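Local coordinates for protein polyhedrin (Operophtera brumata cypovirus 19, PDB 5A99) that forms the crystalline matrix of cypovirus polyhedra, the microcrystalline occlusion bodies of an insect virus, which probably shelter embedded virus particles outside the host, at residues L84-D89 against G96-H101; G117-G122 against M166-V171; G122-R127 against N150-L155. All blocks are in the same frame, centred on the assembly; numbering follows the deposited sequence.

Contact 1: L84-D89 against G96-H101; sequences LRHLRD and GGRSQH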
loop_
_atom_site.group_PDB
_atom_site.type_symbol
_atom_site.label_atom_id
_atom_site.label_comp_id
_atom_site.label_asym_id
_atom_site.label_seq_id
_atom_site.Cartn_x
_atom_site.Cartn_y
_atom_site.Cartn_z
ATOM N N LEU A 84 1.378 25.580 2.538
ATOM C CA LEU A 84 1.898 24.289 2.106
ATOM C C LEU A 84 1.379 23.976 0.711
ATOM O O LEU A 84 2.115 23.454 -0.126
ATOM C CB LEU A 84 1.529 23.171 3.090
ATOM C CG LEU A 84 2.037 21.756 2.776
ATOM C CD1 LEU A 84 3.555 21.711 2.564
ATOM C CD2 LEU A 84 1.638 20.792 3.885
ATOM N N ARG A 85 0.117 24.308 0.457
ATOM C CA ARG A 85 -0.465 24.045 -0.848
ATOM C C ARG A 85 0.307 24.810 -1.931
ATOM O O ARG A 85 0.630 24.264 -2.989
ATOM C CB ARG A 85 -1.937 24.449 -0.882
ATOM C CG ARG A 85 -2.489 24.575 -2.296
ATOM C CD ARG A 85 -3.980 24.837 -2.323
ATOM N NE ARG A 85 -4.498 24.734 -3.688
ATOM C CZ ARG A 85 -5.747 25.024 -4.039
ATOM N NH1 ARG A 85 -6.604 25.450 -3.131
ATOM N NH2 ARG A 85 -6.139 24.892 -5.303
ATOM N N HIS A 86 0.587 26.078 -1.659
ATOM C CA HIS A 86 1.262 26.941 -2.624
ATOM C C HIS A 86 2.650 26.410 -2.947
ATOM O O HIS A 86 3.098 26.428 -4.099
ATOM C CB HIS A 86 1.400 28.356 -2.060
ATOM C CG HIS A 86 0.094 29.027 -1.775
ATOM N ND1 HIS A 86 -1.103 28.600 -2.313
ATOM C CD2 HIS A 86 -0.205 30.092 -0.991
ATOM C CE1 HIS A 86 -2.080 29.374 -1.873
ATOM N NE2 HIS A 86 -1.562 30.288 -1.073
ATOM N N LEU A 87 3.339 25.976 -1.901
ATOM C CA LEU A 87 4.667 25.407 -2.043
ATOM C C LEU A 87 4.622 24.222 -3.010
ATOM O O LEU A 87 5.381 24.168 -3.985
ATOM C CB LEU A 87 5.186 24.977 -0.672
ATOM C CG LEU A 87 6.484 24.173 -0.697
ATOM C CD1 LEU A 87 7.574 24.968 -1.402
ATOM C CD2 LEU A 87 6.889 23.771 0.707
ATOM N N ARG A 88 3.704 23.296 -2.756
ATOM C CA ARG A 88 3.597 22.087 -3.558
ATOM C C ARG A 88 3.232 22.413 -4.989
ATOM O O ARG A 88 3.790 21.822 -5.909
ATOM C CB ARG A 88 2.574 21.140 -2.959
ATOM C CG ARG A 88 3.028 20.527 -1.649
ATOM C CD ARG A 88 1.924 19.716 -1.012
ATOM N NE ARG A 88 1.867 18.351 -1.532
ATOM C CZ ARG A 88 1.078 17.398 -1.045
ATOM N NH1 ARG A 88 0.249 17.660 -0.031
ATOM N NH2 ARG A 88 1.110 16.187 -1.574
ATOM N N ASP A 89 2.316 23.372 -5.165
ATOM C CA ASP A 89 1.953 23.881 -6.489
ATOM C C ASP A 89 3.223 24.181 -7.301
ATOM O O ASP A 89 3.347 23.756 -8.447
ATOM C CB ASP A 89 1.083 25.150 -6.381
ATOM C CG ASP A 89 -0.334 24.871 -5.876
ATOM O OD1 ASP A 89 -0.747 23.694 -5.825
ATOM O OD2 ASP A 89 -1.047 25.851 -5.552
ATOM N N GLY A 96 4.245 27.428 -11.395
ATOM C CA GLY A 96 2.806 27.218 -11.314
ATOM C C GLY A 96 2.233 27.440 -9.927
ATOM O O GLY A 96 1.024 27.281 -9.708
ATOM N N GLY A 97 3.097 27.824 -8.987
ATOM C CA GLY A 97 2.679 28.075 -7.617
ATOM C C GLY A 97 2.937 29.507 -7.194
ATOM O O GLY A 97 3.800 30.181 -7.764
ATOM N N ARG A 98 2.201 29.972 -6.182
ATOM C CA ARG A 98 2.344 31.343 -5.696
ATOM C C ARG A 98 3.131 31.449 -4.393
ATOM O O ARG A 98 3.156 32.509 -3.768
ATOM C CB ARG A 98 0.971 31.981 -5.506
ATOM C CG ARG A 98 0.170 31.430 -4.346
ATOM C CD ARG A 98 -1.126 32.208 -4.178
ATOM N NE ARG A 98 -2.056 31.983 -5.292
ATOM C CZ ARG A 98 -3.200 32.643 -5.463
ATOM N NH1 ARG A 98 -3.560 33.585 -4.599
ATOM N NH2 ARG A 98 -3.987 32.364 -6.502
ATOM N N SER A 99 3.790 30.363 -3.999
ATOM C CA SER A 99 4.543 30.331 -2.763
ATOM C C SER A 99 5.608 31.426 -2.731
ATOM O O SER A 99 6.133 31.853 -3.770
ATOM C CB SER A 99 5.205 28.956 -2.610
ATOM O OG SER A 99 5.952 28.886 -1.420
ATOM N N GLN A 100 5.945 31.865 -1.527
ATOM C CA GLN A 100 7.094 32.733 -1.322
ATOM C C GLN A 100 8.288 31.883 -0.895
ATOM O O GLN A 100 9.356 32.405 -0.566
ATOM C CB GLN A 100 6.785 33.769 -0.242
ATOM C CG GLN A 100 5.699 34.760 -0.619
ATOM C CD GLN A 100 5.611 35.913 0.368
ATOM O OE1 GLN A 100 4.891 35.836 1.362
ATOM N NE2 GLN A 100 6.360 36.981 0.106
ATOM N N HIS A 101 8.096 30.569 -0.904
ATOM C CA HIS A 101 9.109 29.649 -0.408
ATOM C C HIS A 101 9.667 28.790 -1.534
ATOM O O HIS A 101 8.920 28.044 -2.190
ATOM C CB HIS A 101 8.520 28.745 0.680
ATOM C CG HIS A 101 7.938 29.485 1.844
ATOM N ND1 HIS A 101 6.644 29.286 2.276
ATOM C CD2 HIS A 101 8.476 30.405 2.685
ATOM C CE1 HIS A 101 6.405 30.061 3.318
ATOM N NE2 HIS A 101 7.500 30.750 3.588
HETATM O O HOH W 1 0.044 28.209 -5.699
#
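Two first torsions bring His86 and Arg98 together: the imidazole stands with CG anti to its own carbonyl carbon (chi1 -62°), whereas Arg98 CG sits between backbone N and carbonyl carbon (chi1 71°), over the ring. The setting is a helix with the loop that follows it folded back along its side, helix 81-92 against 96-101, at the surface of polyhedrin. Arg98 CG stands 3.5 Å from the centroid of the His86 ring, almost on the ring normal, a CH-pi contact made by an aliphatic methylene and not by the charged end. The arginine chain bends at chi3 beyond it, leaving ring and guanidinium planes 24° apart. Farther along, Ser99 CB packs 3.6 Å from Leu87 N, while its hydroxyl turns back to its own loop: OG accepts from His101 N at 2.8 Å, closing an ST turn. Past that turn, the Leu87 methyl CD1 comes to 3.4 Å from His101 O. Across the seam no direct hydrogen bond forms. Gly97 passes close to the helix, its CA 3.6 Å from Asp89 CB. On its far side the helix meets the second subunit, where Arg88 NH1 bonds to Arg72 O of that chain. A water bridges the polar end of the seam, donating to Asp89 OD2 at 2.6 Å and accepting from Arg98 N at 2.8 Å.

Contact 2: G117-G122 against M166-V171; sequences GDVDLG and MAWSYV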
loop_
_atom_site.group_PDB
_atom_site.type_symbol
_atom_site.label_atom_id
_atom_site.label_comp_id
_atom_site.label_asym_id
_atom_site.label_seq_id
_atom_site.Cartn_x
_atom_site.Cartn_y
_atom_site.Cartn_z
ATOM N N GLY A 117 21.059 -7.724 5.485
ATOM C CA GLY A 117 20.613 -9.094 5.356
ATOM C C GLY A 117 21.354 -9.754 4.215
ATOM O O GLY A 117 22.307 -9.176 3.681
ATOM N N ASP A 118 20.937 -10.969 3.857
ATOM C CA ASP A 118 21.529 -11.665 2.726
ATOM C C ASP A 118 20.867 -11.115 1.479
ATOM O O ASP A 118 20.006 -11.758 0.871
ATOM C CB ASP A 118 21.312 -13.180 2.824
ATOM C CG ASP A 118 22.015 -13.936 1.720
ATOM O OD1 ASP A 118 23.073 -13.455 1.265
ATOM O OD2 ASP A 118 21.512 -15.002 1.305
ATOM N N VAL A 119 21.247 -9.900 1.109
ATOM C CA VAL A 119 20.575 -9.252 0.000
ATOM C C VAL A 119 21.223 -9.608 -1.335
ATOM O O VAL A 119 22.432 -9.848 -1.428
ATOM C CB VAL A 119 20.526 -7.712 0.164
ATOM C CG1 VAL A 119 19.985 -7.336 1.520
ATOM C CG2 VAL A 119 21.871 -7.114 -0.036
ATOM N N ASP A 120 20.385 -9.642 -2.359
ATOM C CA ASP A 120 20.826 -9.746 -3.724
ATOM C C ASP A 120 21.253 -8.356 -4.150
ATOM O O ASP A 120 20.420 -7.496 -4.437
ATOM C CB ASP A 120 19.680 -10.230 -4.599
ATOM C CG ASP A 120 19.999 -10.147 -6.068
ATOM O OD1 ASP A 120 21.194 -10.017 -6.417
ATOM O OD2 ASP A 120 19.056 -10.227 -6.882
ATOM N N LEU A 121 22.554 -8.125 -4.166
ATOM C CA LEU A 121 23.076 -6.798 -4.470
ATOM C C LEU A 121 22.697 -6.332 -5.879
ATOM O O LEU A 121 22.508 -5.140 -6.105
ATOM C CB LEU A 121 24.589 -6.769 -4.288
ATOM C CG LEU A 121 25.097 -6.827 -2.844
ATOM C CD1 LEU A 121 26.609 -7.043 -2.804
ATOM C CD2 LEU A 121 24.717 -5.569 -2.092
ATOM N N GLY A 122 22.579 -7.273 -6.813
ATOM C CA GLY A 122 22.123 -6.969 -8.159
ATOM C C GLY A 122 20.664 -6.545 -8.233
ATOM O O GLY A 122 20.197 -6.091 -9.271
ATOM N N MET A 166 27.581 -7.322 5.982
ATOM C CA MET A 166 26.198 -7.693 6.229
ATOM C C MET A 166 25.197 -6.559 6.000
ATOM O O MET A 166 23.976 -6.767 6.054
ATOM C CB MET A 166 26.070 -8.293 7.629
ATOM C CG MET A 166 26.969 -9.526 7.818
ATOM S SD MET A 166 26.473 -10.663 9.126
ATOM C CE MET A 166 25.577 -9.554 10.170
ATOM N N ALA A 167 25.707 -5.368 5.710
ATOM C CA ALA A 167 24.847 -4.257 5.331
ATOM C C ALA A 167 25.590 -3.342 4.369
ATOM O O ALA A 167 26.819 -3.315 4.351
ATOM C CB ALA A 167 24.398 -3.505 6.552
ATOM N N TRP A 168 24.832 -2.595 3.571
ATOM C CA TRP A 168 25.397 -1.718 2.567
ATOM C C TRP A 168 24.730 -0.337 2.585
ATOM O O TRP A 168 23.490 -0.212 2.661
ATOM C CB TRP A 168 25.264 -2.370 1.192
ATOM C CG TRP A 168 26.047 -3.634 1.072
ATOM C CD1 TRP A 168 27.273 -3.780 0.490
ATOM C CD2 TRP A 168 25.675 -4.937 1.551
ATOM N NE1 TRP A 168 27.683 -5.086 0.572
ATOM C CE2 TRP A 168 26.723 -5.818 1.217
ATOM C CE3 TRP A 168 24.565 -5.441 2.229
ATOM C CZ2 TRP A 168 26.692 -7.176 1.533
ATOM C CZ3 TRP A 168 24.536 -6.785 2.550
ATOM C CH2 TRP A 168 25.593 -7.638 2.202
ATOM N N SER A 169 25.561 0.696 2.492
ATOM C CA SER A 169 25.101 2.064 2.667
ATOM C C SER A 169 25.377 2.980 1.479
ATOM O O SER A 169 26.469 2.980 0.904
ATOM C CB SER A 169 25.749 2.649 3.921
ATOM O OG SER A 169 25.617 4.050 3.953
ATOM N N TYR A 170 24.373 3.783 1.156
ATOM C CA TYR A 170 24.439 4.767 0.089
ATOM C C TYR A 170 23.908 6.091 0.636
ATOM O O TYR A 170 22.888 6.116 1.334
ATOM C CB TYR A 170 23.580 4.295 -1.082
ATOM C CG TYR A 170 23.721 5.068 -2.364
ATOM C CD1 TYR A 170 24.914 5.066 -3.073
ATOM C CD2 TYR A 170 22.651 5.773 -2.894
ATOM C CE1 TYR A 170 25.040 5.768 -4.272
ATOM C CE2 TYR A 170 22.765 6.472 -4.072
ATOM C CZ TYR A 170 23.962 6.476 -4.756
ATOM O OH TYR A 170 24.068 7.172 -5.940
ATOM N N VAL A 171 24.602 7.187 0.330
ATOM C CA VAL A 171 24.188 8.493 0.808
ATOM C C VAL A 171 24.226 9.557 -0.284
ATOM O O VAL A 171 24.932 9.431 -1.290
ATOM C CB VAL A 171 25.046 8.971 2.018
ATOM C CG1 VAL A 171 25.141 7.881 3.077
ATOM C CG2 VAL A 171 26.445 9.388 1.583
#
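Leu121 sets its methyl CD2 over one face of the Trp168 indole, 3.8 Å from the centroid of the five-membered ring and only 6° off its normal, a CH-pi contact in which the two side chains cross at about a right angle. At the six-membered end, Val119 CG2 comes obliquely to within 3.7 Å of Trp168 CZ3. The rim is met by backbone: Gly117 O lies in the ring plane, 3.5 Å from CZ3. The indole is placed for all three by its first torsion, which sets CG anti to the carbonyl carbon (chi1 -64°). One hydrogen bond ties the backbones, from Gly117 N to Met166 O, 3.1 Å long. It falls where strand 110-116 ends and the chain leaves the six-stranded antiparallel sheet; strand 164-173 is its neighbour there, and Met166 and Ala167 form a classic beta bulge opposite Ile159. The departing loop turns at once through an inverse gamma turn centred on Asp118. That aspartate is held by a salt bridge from OD1 to Arg194, and Asp120 OD2 accepts from Gln190 NE2. Farther out, Met166 packs on Met141 of the third subunit.

Contact 3: G122-R127 against N150-L155; sequences GSVWFR and NYIGPL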
loop_
_atom_site.group_PDB
_atom_site.type_symbol
_atom_site.label_atom_id
_atom_site.label_comp_id
_atom_site.label_asym_id
_atom_site.label_seq_id
_atom_site.Cartn_x
_atom_site.Cartn_y
_atom_site.Cartn_z
ATOM N N GLY A 122 22.579 -7.273 -6.813
ATOM C CA GLY A 122 22.123 -6.969 -8.159
ATOM C C GLY A 122 20.664 -6.545 -8.233
ATOM O O GLY A 122 20.197 -6.091 -9.271
ATOM N N SER A 123 19.931 -6.701 -7.142
ATOM C CA SER A 123 18.539 -6.265 -7.114
ATOM C C SER A 123 18.400 -4.907 -6.428
ATOM O O SER A 123 17.328 -4.315 -6.416
ATOM C CB SER A 123 17.665 -7.302 -6.406
ATOM O OG SER A 123 17.817 -7.238 -4.999
ATOM N N VAL A 124 19.476 -4.405 -5.842
ATOM C CA VAL A 124 19.359 -3.152 -5.102
ATOM C C VAL A 124 19.189 -1.962 -6.052
ATOM O O VAL A 124 20.083 -1.636 -6.831
ATOM C CB VAL A 124 20.552 -2.918 -4.157
ATOM C CG1 VAL A 124 20.408 -1.581 -3.488
ATOM C CG2 VAL A 124 20.634 -4.029 -3.120
ATOM N N TRP A 125 18.020 -1.328 -5.973
ATOM C CA TRP A 125 17.623 -0.296 -6.912
ATOM C C TRP A 125 17.071 0.882 -6.128
ATOM O O TRP A 125 16.282 0.710 -5.213
ATOM C CB TRP A 125 16.576 -0.865 -7.874
ATOM C CG TRP A 125 15.940 0.149 -8.771
ATOM C CD1 TRP A 125 16.480 0.692 -9.902
ATOM C CD2 TRP A 125 14.631 0.726 -8.634
ATOM N NE1 TRP A 125 15.599 1.576 -10.470
ATOM C CE2 TRP A 125 14.455 1.615 -9.717
ATOM C CE3 TRP A 125 13.596 0.578 -7.707
ATOM C CZ2 TRP A 125 13.287 2.354 -9.895
ATOM C CZ3 TRP A 125 12.423 1.314 -7.893
ATOM C CH2 TRP A 125 12.284 2.191 -8.972
ATOM N N PHE A 126 17.489 2.085 -6.490
ATOM C CA PHE A 126 17.185 3.261 -5.694
ATOM C C PHE A 126 17.100 4.461 -6.636
ATOM O O PHE A 126 18.036 4.728 -7.385
ATOM C CB PHE A 126 18.283 3.450 -4.633
ATOM C CG PHE A 126 18.070 4.627 -3.736
ATOM C CD1 PHE A 126 17.262 4.529 -2.612
ATOM C CD2 PHE A 126 18.683 5.837 -4.014
ATOM C CE1 PHE A 126 17.066 5.624 -1.796
ATOM C CE2 PHE A 126 18.488 6.939 -3.201
ATOM C CZ PHE A 126 17.686 6.835 -2.093
ATOM N N ARG A 127 15.971 5.168 -6.613
ATOM C CA ARG A 127 15.738 6.255 -7.561
ATOM C C ARG A 127 15.035 7.412 -6.889
ATOM O O ARG A 127 13.920 7.264 -6.379
ATOM C CB ARG A 127 14.890 5.765 -8.749
ATOM C CG ARG A 127 14.689 6.806 -9.873
ATOM C CD ARG A 127 13.732 6.293 -10.908
ATOM N NE ARG A 127 12.416 6.073 -10.308
ATOM C CZ ARG A 127 11.457 5.328 -10.838
ATOM N NH1 ARG A 127 11.650 4.708 -11.990
ATOM N NH2 ARG A 127 10.293 5.202 -10.211
ATOM N N ASN A 150 20.590 3.853 -11.366
ATOM C CA ASN A 150 19.776 3.556 -10.202
ATOM C C ASN A 150 20.050 2.184 -9.590
ATOM O O ASN A 150 19.522 1.868 -8.525
ATOM C CB ASN A 150 18.296 3.685 -10.555
ATOM C CG ASN A 150 17.926 5.090 -10.999
ATOM O OD1 ASN A 150 18.337 6.079 -10.394
ATOM N ND2 ASN A 150 17.143 5.181 -12.056
ATOM N N TYR A 151 20.872 1.378 -10.254
ATOM C CA TYR A 151 21.309 0.100 -9.687
ATOM C C TYR A 151 22.604 0.349 -8.927
ATOM O O TYR A 151 23.715 0.199 -9.463
ATOM C CB TYR A 151 21.433 -0.974 -10.773
ATOM C CG TYR A 151 20.055 -1.412 -11.236
ATOM C CD1 TYR A 151 19.400 -0.728 -12.248
ATOM C CD2 TYR A 151 19.372 -2.439 -10.595
ATOM C CE1 TYR A 151 18.131 -1.077 -12.644
ATOM C CE2 TYR A 151 18.093 -2.799 -10.986
ATOM C CZ TYR A 151 17.482 -2.121 -12.015
ATOM O OH TYR A 151 16.213 -2.483 -12.415
ATOM N N ILE A 152 22.424 0.732 -7.661
ATOM C CA ILE A 152 23.465 1.412 -6.888
ATOM C C ILE A 152 24.410 0.494 -6.122
ATOM O O ILE A 152 25.336 0.981 -5.462
ATOM C CB ILE A 152 22.841 2.393 -5.871
ATOM C CG1 ILE A 152 21.894 1.651 -4.918
ATOM C CG2 ILE A 152 22.060 3.495 -6.598
ATOM C CD1 ILE A 152 21.622 2.380 -3.632
ATOM N N GLY A 153 24.184 -0.814 -6.204
ATOM C CA GLY A 153 24.967 -1.786 -5.447
ATOM C C GLY A 153 26.449 -1.486 -5.298
ATOM O O GLY A 153 26.968 -1.438 -4.192
ATOM N N PRO A 154 27.155 -1.293 -6.416
ATOM C CA PRO A 154 28.612 -1.112 -6.335
ATOM C C PRO A 154 29.012 0.251 -5.770
ATOM O O PRO A 154 30.115 0.404 -5.254
ATOM C CB PRO A 154 29.062 -1.269 -7.791
ATOM C CG PRO A 154 27.898 -0.807 -8.597
ATOM C CD PRO A 154 26.665 -1.226 -7.802
ATOM N N LEU A 155 28.108 1.220 -5.843
ATOM C CA LEU A 155 28.370 2.546 -5.303
ATOM C C LEU A 155 28.235 2.563 -3.789
ATOM O O LEU A 155 28.568 3.556 -3.136
ATOM C CB LEU A 155 27.392 3.560 -5.872
ATOM C CG LEU A 155 27.298 3.668 -7.390
ATOM C CD1 LEU A 155 26.428 4.873 -7.721
ATOM C CD2 LEU A 155 28.699 3.766 -8.047
HETATM O O HOH W 2 22.462 -2.493 -7.482
#
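Ile152 and Phe126 meet on the tight, buried side of the contact: the isoleucine methyl CD1 comes to 3.6 Å from Phe126 CB. With Ile152 CG1 set between its backbone N and carbonyl carbon (chi1 58°), the Ile152 and Val124 side chains cross at about a right angle, the CG1 atoms of the two 3.8 Å apart. The Phe126 ring itself runs on into the core, stacking on Phe113. Backbone bonds hold this side in line, Phe126 N giving a 2.9 Å hydrogen bond to Asn150 O, backed by a weak one from Ile152 N to Val124 O. The loop 150-155 thus runs alongside strand 125-129, an outermost strand of the three-stranded antiparallel sheet, on the side away from its partner 184-190. Toward the other side the fit becomes more aromatic and polar. Trp125 CD1 stands over one face of the Tyr151 ring, 3.7 Å from CE1, with the indole and phenol planes oblique at 46°. Tyr151 OH bonds to Glu146, and Trp125 makes a cation-pi contact with Arg211 of the second subunit. The Arg127 guanidinium likewise goes to that subunit, binding Tyr32 and Asp214. The loose end lies at Gly153: with no direct bond to the strand side, its N donates at 2.7 Å to a water that in turn donates to Val124 O at 2.6 Å.

Contacts 2 and 3 are neighbours, their centres about 9 Å apart, and contact 3 is nested inside the chain loop that contact 2 closes. Gly122 belongs to both, and Tyr170, on the strand of contact 2, packs against Ile152, Leu155 and Phe126 of contact 3, so the six-stranded and three-stranded sheets are joined there. Contact 1 comes earlier in the chain and stands apart: its centre is about 37 Å from that of contact 2 and about 33 Å from that of contact 3, out on helix 81-92. It still shares a partner with contact 3, since both reach the second subunit, while contact 2 touches the third. Both the sheet core and the outlying helix therefore meet neighbouring subunits of the three-chain assembly.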